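Local atomic coordinates of M152 protein (Murid herpesvirus 1, PDB entry 4G59), a protein that probably acts as a viral immune evasion glycoprotein with an MHC class I-like fold, binding a host ligand of the NKG2D receptor and hindering its display. Residues R29-H37 with I47-E55. Residues are numbered along the deposited sequence; the frame is centred on the assembly and turned at random.
Sequences REGPEMFRH and IFRIEASGE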
ATOM      1  N   ARG B  29       2.172 -11.563   6.899  1.00 40.84           N
ATOM      2  CA  ARG B  29       2.376 -12.824   6.208  1.00 39.88           C
ATOM      3  C   ARG B  29       1.498 -12.871   4.977  1.00 39.12           C
ATOM      4  O   ARG B  29       0.270 -12.890   5.069  1.00 40.18           O
ATOM      5  CB  ARG B  29       2.072 -14.019   7.099  1.00 42.63           C
ATOM      6  CG  ARG B  29       2.421 -15.324   6.417  1.00 41.72           C
ATOM      7  CD  ARG B  29       2.067 -16.519   7.262  1.00 46.22           C
ATOM      8  NE  ARG B  29       2.740 -17.703   6.743  1.00 49.97           N
ATOM      9  CZ  ARG B  29       2.234 -18.489   5.799  1.00 51.85           C
ATOM     10  NH1 ARG B  29       1.035 -18.234   5.271  1.00 47.42           N
ATOM     11  NH2 ARG B  29       2.933 -19.536   5.387  1.00 51.56           N
ATOM     12  N   GLU B  30       2.156 -12.908   3.831  1.00 41.16           N
ATOM     13  CA  GLU B  30       1.509 -12.844   2.533  1.00 43.82           C
ATOM     14  C   GLU B  30       1.303 -14.254   1.981  1.00 45.24           C
ATOM     15  O   GLU B  30       0.252 -14.579   1.408  1.00 44.65           O
ATOM     16  CB  GLU B  30       2.429 -12.058   1.610  1.00 41.97           C
ATOM     17  CG  GLU B  30       1.898 -11.789   0.251  1.00 44.39           C
ATOM     18  CD  GLU B  30       2.929 -11.105  -0.599  1.00 45.31           C
ATOM     19  OE1 GLU B  30       4.125 -11.441  -0.446  1.00 54.28           O
ATOM     20  OE2 GLU B  30       2.547 -10.236  -1.412  1.00 52.95           O
ATOM     21  N   GLY B  31       2.332 -15.081   2.141  1.00 41.97           N
ATOM     22  CA  GLY B  31       2.267 -16.474   1.752  1.00 47.72           C
ATOM     23  C   GLY B  31       3.337 -17.292   2.450  1.00 48.27           C
ATOM     24  O   GLY B  31       3.957 -16.818   3.396  1.00 44.61           O
ATOM     25  N   PRO B  32       3.549 -18.534   1.988  1.00 49.37           N
ATOM     26  CA  PRO B  32       4.564 -19.431   2.559  1.00 48.19           C
ATOM     27  C   PRO B  32       5.939 -18.785   2.555  1.00 44.82           C
ATOM     28  O   PRO B  32       6.435 -18.465   1.485  1.00 46.56           O
ATOM     29  CB  PRO B  32       4.550 -20.617   1.595  1.00 45.12           C
ATOM     30  CG  PRO B  32       3.117 -20.646   1.069  1.00 47.82           C
ATOM     31  CD  PRO B  32       2.737 -19.190   0.942  1.00 46.54           C
ATOM     32  N   GLU B  33       6.529 -18.592   3.729  1.00 45.57           N
ATOM     33  CA  GLU B  33       7.825 -17.920   3.848  1.00 49.80           C
ATOM     34  C   GLU B  33       7.895 -16.583   3.102  1.00 48.99           C
ATOM     35  O   GLU B  33       8.953 -16.196   2.583  1.00 48.78           O
ATOM     36  CB  GLU B  33       8.958 -18.852   3.420  1.00 51.22           C
ATOM     37  CG  GLU B  33       9.068 -20.078   4.304  1.00 47.49           C
ATOM     38  CD  GLU B  33      10.179 -21.006   3.890  1.00 62.28           C
ATOM     39  OE1 GLU B  33      10.920 -20.690   2.939  1.00 66.72           O
ATOM     40  OE2 GLU B  33      10.316 -22.062   4.535  1.00 78.37           O
ATOM     41  N   MET B  34       6.759 -15.886   3.062  1.00 47.92           N
ATOM     42  CA  MET B  34       6.678 -14.581   2.417  1.00 47.00           C
ATOM     43  C   MET B  34       6.133 -13.546   3.396  1.00 43.76           C
ATOM     44  O   MET B  34       4.917 -13.435   3.599  1.00 37.49           O
ATOM     45  CB  MET B  34       5.829 -14.643   1.148  1.00 46.20           C
ATOM     46  CG  MET B  34       6.375 -15.583   0.105  1.00 49.47           C
ATOM     47  SD  MET B  34       7.689 -14.884  -0.903  1.00 46.92           S
ATOM     48  CE  MET B  34       6.693 -13.779  -1.895  1.00 67.77           C
ATOM     49  N   PHE B  35       7.052 -12.797   4.001  1.00 38.27           N
ATOM     50  CA  PHE B  35       6.701 -11.792   4.991  1.00 40.87           C
ATOM     51  C   PHE B  35       7.223 -10.411   4.587  1.00 43.74           C
ATOM     52  O   PHE B  35       8.298 -10.277   3.986  1.00 37.43           O
ATOM     53  CB  PHE B  35       7.273 -12.161   6.378  1.00 43.79           C
ATOM     54  CG  PHE B  35       6.710 -13.436   6.966  1.00 38.87           C
ATOM     55  CD1 PHE B  35       5.766 -13.385   7.982  1.00 39.67           C
ATOM     56  CD2 PHE B  35       7.135 -14.684   6.510  1.00 42.67           C
ATOM     57  CE1 PHE B  35       5.243 -14.563   8.526  1.00 41.52           C
ATOM     58  CE2 PHE B  35       6.618 -15.874   7.055  1.00 38.73           C
ATOM     59  CZ  PHE B  35       5.679 -15.814   8.053  1.00 40.23           C
ATOM     60  N   ARG B  36       6.453  -9.379   4.904  1.00 41.89           N
ATOM     61  CA  ARG B  36       6.987  -8.035   4.833  1.00 35.74           C
ATOM     62  C   ARG B  36       7.064  -7.560   6.276  1.00 39.05           C
ATOM     63  O   ARG B  36       6.045  -7.513   6.972  1.00 35.99           O
ATOM     64  CB  ARG B  36       6.101  -7.116   3.996  1.00 35.56           C
ATOM     65  CG  ARG B  36       6.708  -5.711   3.738  1.00 41.22           C
ATOM     66  CD  ARG B  36       5.629  -4.691   3.373  1.00 39.73           C
ATOM     67  NE  ARG B  36       4.702  -4.565   4.490  1.00 47.16           N
ATOM     68  CZ  ARG B  36       3.415  -4.259   4.373  1.00 55.96           C
ATOM     69  NH1 ARG B  36       2.904  -4.033   3.168  1.00 51.73           N
ATOM     70  NH2 ARG B  36       2.640  -4.182   5.465  1.00 50.93           N
ATOM     71  N   HIS B  37       8.272  -7.252   6.736  1.00 36.98           N
ATOM     72  CA  HIS B  37       8.455  -6.681   8.069  1.00 37.76           C
ATOM     73  C   HIS B  37       8.839  -5.194   7.957  1.00 35.17           C
ATOM     74  O   HIS B  37       9.514  -4.779   7.005  1.00 32.36           O
ATOM     75  CB  HIS B  37       9.547  -7.439   8.847  1.00 34.68           C
ATOM     76  CG  HIS B  37       9.311  -8.917   8.970  1.00 41.46           C
ATOM     77  ND1 HIS B  37       8.318  -9.455   9.767  1.00 40.12           N
ATOM     78  CD2 HIS B  37       9.975  -9.971   8.434  1.00 37.81           C
ATOM     79  CE1 HIS B  37       8.376 -10.774   9.704  1.00 37.42           C
ATOM     80  NE2 HIS B  37       9.368 -11.113   8.898  1.00 38.69           N
ATOM     81  N   ILE B  47      11.187   3.250   8.726  1.00 31.05           N
ATOM     82  CA  ILE B  47      12.632   3.442   8.861  1.00 33.41           C
ATOM     83  C   ILE B  47      13.375   2.147   8.475  1.00 35.59           C
ATOM     84  O   ILE B  47      14.457   2.169   7.852  1.00 29.04           O
ATOM     85  CB  ILE B  47      12.983   3.877  10.286  1.00 30.90           C
ATOM     86  CG1 ILE B  47      12.296   5.214  10.599  1.00 32.18           C
ATOM     87  CG2 ILE B  47      14.479   3.997  10.478  1.00 26.44           C
ATOM     88  CD1 ILE B  47      12.250   5.557  12.117  1.00 28.46           C
ATOM     89  N   PHE B  48      12.781   1.011   8.837  1.00 35.87           N
ATOM     90  CA  PHE B  48      13.325  -0.273   8.422  1.00 35.33           C
ATOM     91  C   PHE B  48      12.232  -1.108   7.786  1.00 37.97           C
ATOM     92  O   PHE B  48      11.099  -1.166   8.298  1.00 33.45           O
ATOM     93  CB  PHE B  48      13.923  -1.010   9.606  1.00 36.24           C
ATOM     94  CG  PHE B  48      14.499  -2.344   9.249  1.00 41.96           C
ATOM     95  CD1 PHE B  48      15.725  -2.431   8.593  1.00 45.19           C
ATOM     96  CD2 PHE B  48      13.825  -3.520   9.572  1.00 41.47           C
ATOM     97  CE1 PHE B  48      16.273  -3.672   8.260  1.00 40.63           C
ATOM     98  CE2 PHE B  48      14.361  -4.751   9.239  1.00 42.00           C
ATOM     99  CZ  PHE B  48      15.588  -4.825   8.582  1.00 42.63           C
ATOM    100  N   ARG B  49      12.559  -1.744   6.663  1.00 38.42           N
ATOM    101  CA  ARG B  49      11.589  -2.594   5.992  1.00 35.93           C
ATOM    102  C   ARG B  49      12.247  -3.742   5.255  1.00 38.71           C
ATOM    103  O   ARG B  49      13.273  -3.575   4.564  1.00 41.63           O
ATOM    104  CB  ARG B  49      10.686  -1.800   5.030  1.00 33.45           C
ATOM    105  CG  ARG B  49       9.535  -2.647   4.453  1.00 36.90           C
ATOM    106  CD  ARG B  49       8.939  -2.047   3.183  1.00 38.43           C
ATOM    107  NE  ARG B  49       8.188  -0.800   3.383  1.00 38.85           N
ATOM    108  CZ  ARG B  49       7.703  -0.045   2.387  1.00 42.34           C
ATOM    109  NH1 ARG B  49       7.898  -0.393   1.108  1.00 36.10           N
ATOM    110  NH2 ARG B  49       7.028   1.073   2.665  1.00 32.97           N
ATOM    111  N   ILE B  50      11.645  -4.912   5.406  1.00 35.96           N
ATOM    112  CA  ILE B  50      12.028  -6.075   4.629  1.00 38.74           C
ATOM    113  C   ILE B  50      10.843  -6.436   3.764  1.00 39.64           C
ATOM    114  O   ILE B  50       9.788  -6.828   4.294  1.00 36.17           O
ATOM    115  CB  ILE B  50      12.325  -7.294   5.517  1.00 41.47           C
ATOM    116  CG1 ILE B  50      13.239  -6.908   6.681  1.00 43.02           C
ATOM    117  CG2 ILE B  50      12.929  -8.413   4.677  1.00 41.23           C
ATOM    118  CD1 ILE B  50      13.592  -8.046   7.603  1.00 38.51           C
ATOM    119  N   GLU B  51      11.011  -6.314   2.447  1.00 39.01           N
ATOM    120  CA  GLU B  51       9.972  -6.732   1.509  1.00 39.13           C
ATOM    121  C   GLU B  51       9.854  -8.251   1.478  1.00 40.85           C
ATOM    122  O   GLU B  51      10.803  -8.959   1.824  1.00 42.08           O
ATOM    123  CB  GLU B  51      10.293  -6.228   0.107  1.00 39.01           C
ATOM    124  CG  GLU B  51      10.433  -4.714   0.006  1.00 41.74           C
ATOM    125  CD  GLU B  51       9.113  -3.984   0.110  1.00 40.06           C
ATOM    126  OE1 GLU B  51       8.079  -4.633   0.396  1.00 45.01           O
ATOM    127  OE2 GLU B  51       9.109  -2.757  -0.104  1.00 39.88           O
ATOM    128  N   ALA B  52       8.697  -8.759   1.062  1.00 44.33           N
ATOM    129  CA  ALA B  52       8.505 -10.201   0.969  1.00 41.35           C
ATOM    130  C   ALA B  52       9.486 -10.798  -0.028  1.00 46.35           C
ATOM    131  O   ALA B  52       9.861 -11.954   0.090  1.00 49.33           O
ATOM    132  CB  ALA B  52       7.078 -10.530   0.594  1.00 43.42           C
ATOM    133  N   SER B  53       9.911  -9.999  -1.001  1.00 50.93           N
ATOM    134  CA  SER B  53      10.936 -10.411  -1.955  1.00 46.37           C
ATOM    135  C   SER B  53      12.302 -10.677  -1.310  1.00 47.33           C
ATOM    136  O   SER B  53      13.215 -11.158  -1.974  1.00 47.54           O
ATOM    137  CB  SER B  53      11.110  -9.325  -3.014  1.00 45.72           C
ATOM    138  OG  SER B  53      11.720  -8.182  -2.444  1.00 50.24           O
ATOM    139  N   GLY B  54      12.454 -10.362  -0.022  1.00 50.05           N
ATOM    140  CA  GLY B  54      13.759 -10.430   0.620  1.00 37.99           C
ATOM    141  C   GLY B  54      14.535  -9.120   0.588  1.00 41.27           C
ATOM    142  O   GLY B  54      15.523  -8.975   1.316  1.00 42.20           O
ATOM    143  N   GLU B  55      14.111  -8.165  -0.249  1.00 43.78           N
ATOM    144  CA  GLU B  55      14.801  -6.865  -0.334  1.00 39.83           C
ATOM    145  C   GLU B  55      14.770  -6.118   0.994  1.00 44.31           C
ATOM    146  O   GLU B  55      13.730  -6.068   1.676  1.00 41.99           O
ATOM    147  CB  GLU B  55      14.204  -5.966  -1.414  1.00 41.70           C
ATOM    148  CG  GLU B  55      14.983  -4.680  -1.590  1.00 39.91           C
ATOM    149  CD  GLU B  55      14.448  -3.793  -2.695  1.00 40.53           C
ATOM    150  OE1 GLU B  55      13.334  -4.027  -3.207  1.00 53.09           O
ATOM    151  OE2 GLU B  55      15.153  -2.839  -3.060  1.00 46.33           O
TER
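His37 and Ile50 form an antiparallel hydrogen-bonded pair, the closely packed, regularly bonded part of the contact. Ile50 N gives a nearly straight bond of 2.7 Å to His37 O (165° at the hydrogen); the return bond, His37 N to Ile50 O at 2.9 Å, is more bent. Ile50 O is also approached by Arg36 CA at 3.1 Å, a CA-H...O contact. On the face shared by this pair, Ile50 CD1 reaches His37 CD2 at 4.2 Å. With CG anti to its carbonyl carbon (chi1 -56°), the imidazole is hydrogen-bonded through ND1 with Ser27 of strand 22-31 and through NE2 with Glu78 of helix 68-89, whose Phe74 stacks on the ring.

Topologically, the pair belongs to the hairpin of strands 34-40 and 48-50, near one edge of an eight-stranded antiparallel sheet. Such a sheet, carrying long helices, matches the platform of MHC class I-like proteins.

Regular pairing gives way at the type I turn from Glu51 to Gly54. Phe35 O and Ala52 N are poorly aligned for a hydrogen bond; Ala52 CA instead approaches Phe35 O at 3.0 Å as a CA-H...O contact. Ala52 CB packs against Glu30 OE1. Met34 CE, brought round by bends at chi2 and chi3, lies 4.1 Å from Ala52 CB. Glu30 OE2 is hydrogen-bonded by an aromatic side chain of the chain of another protein, and that chain's backbone packs on Met34.

The partly exposed Arg36 side is looser: Arg36 CG lies 3.8 Å from Glu51 OE1, yet guanidinium and carboxylate planes stand 73° apart without a salt bridge. Glu51 OE2 instead takes a salt bridge from Arg49 NH1 at 2.9 Å, on its syn side and tilted from the carboxylate plane, with Lys57 as a second cationic partner.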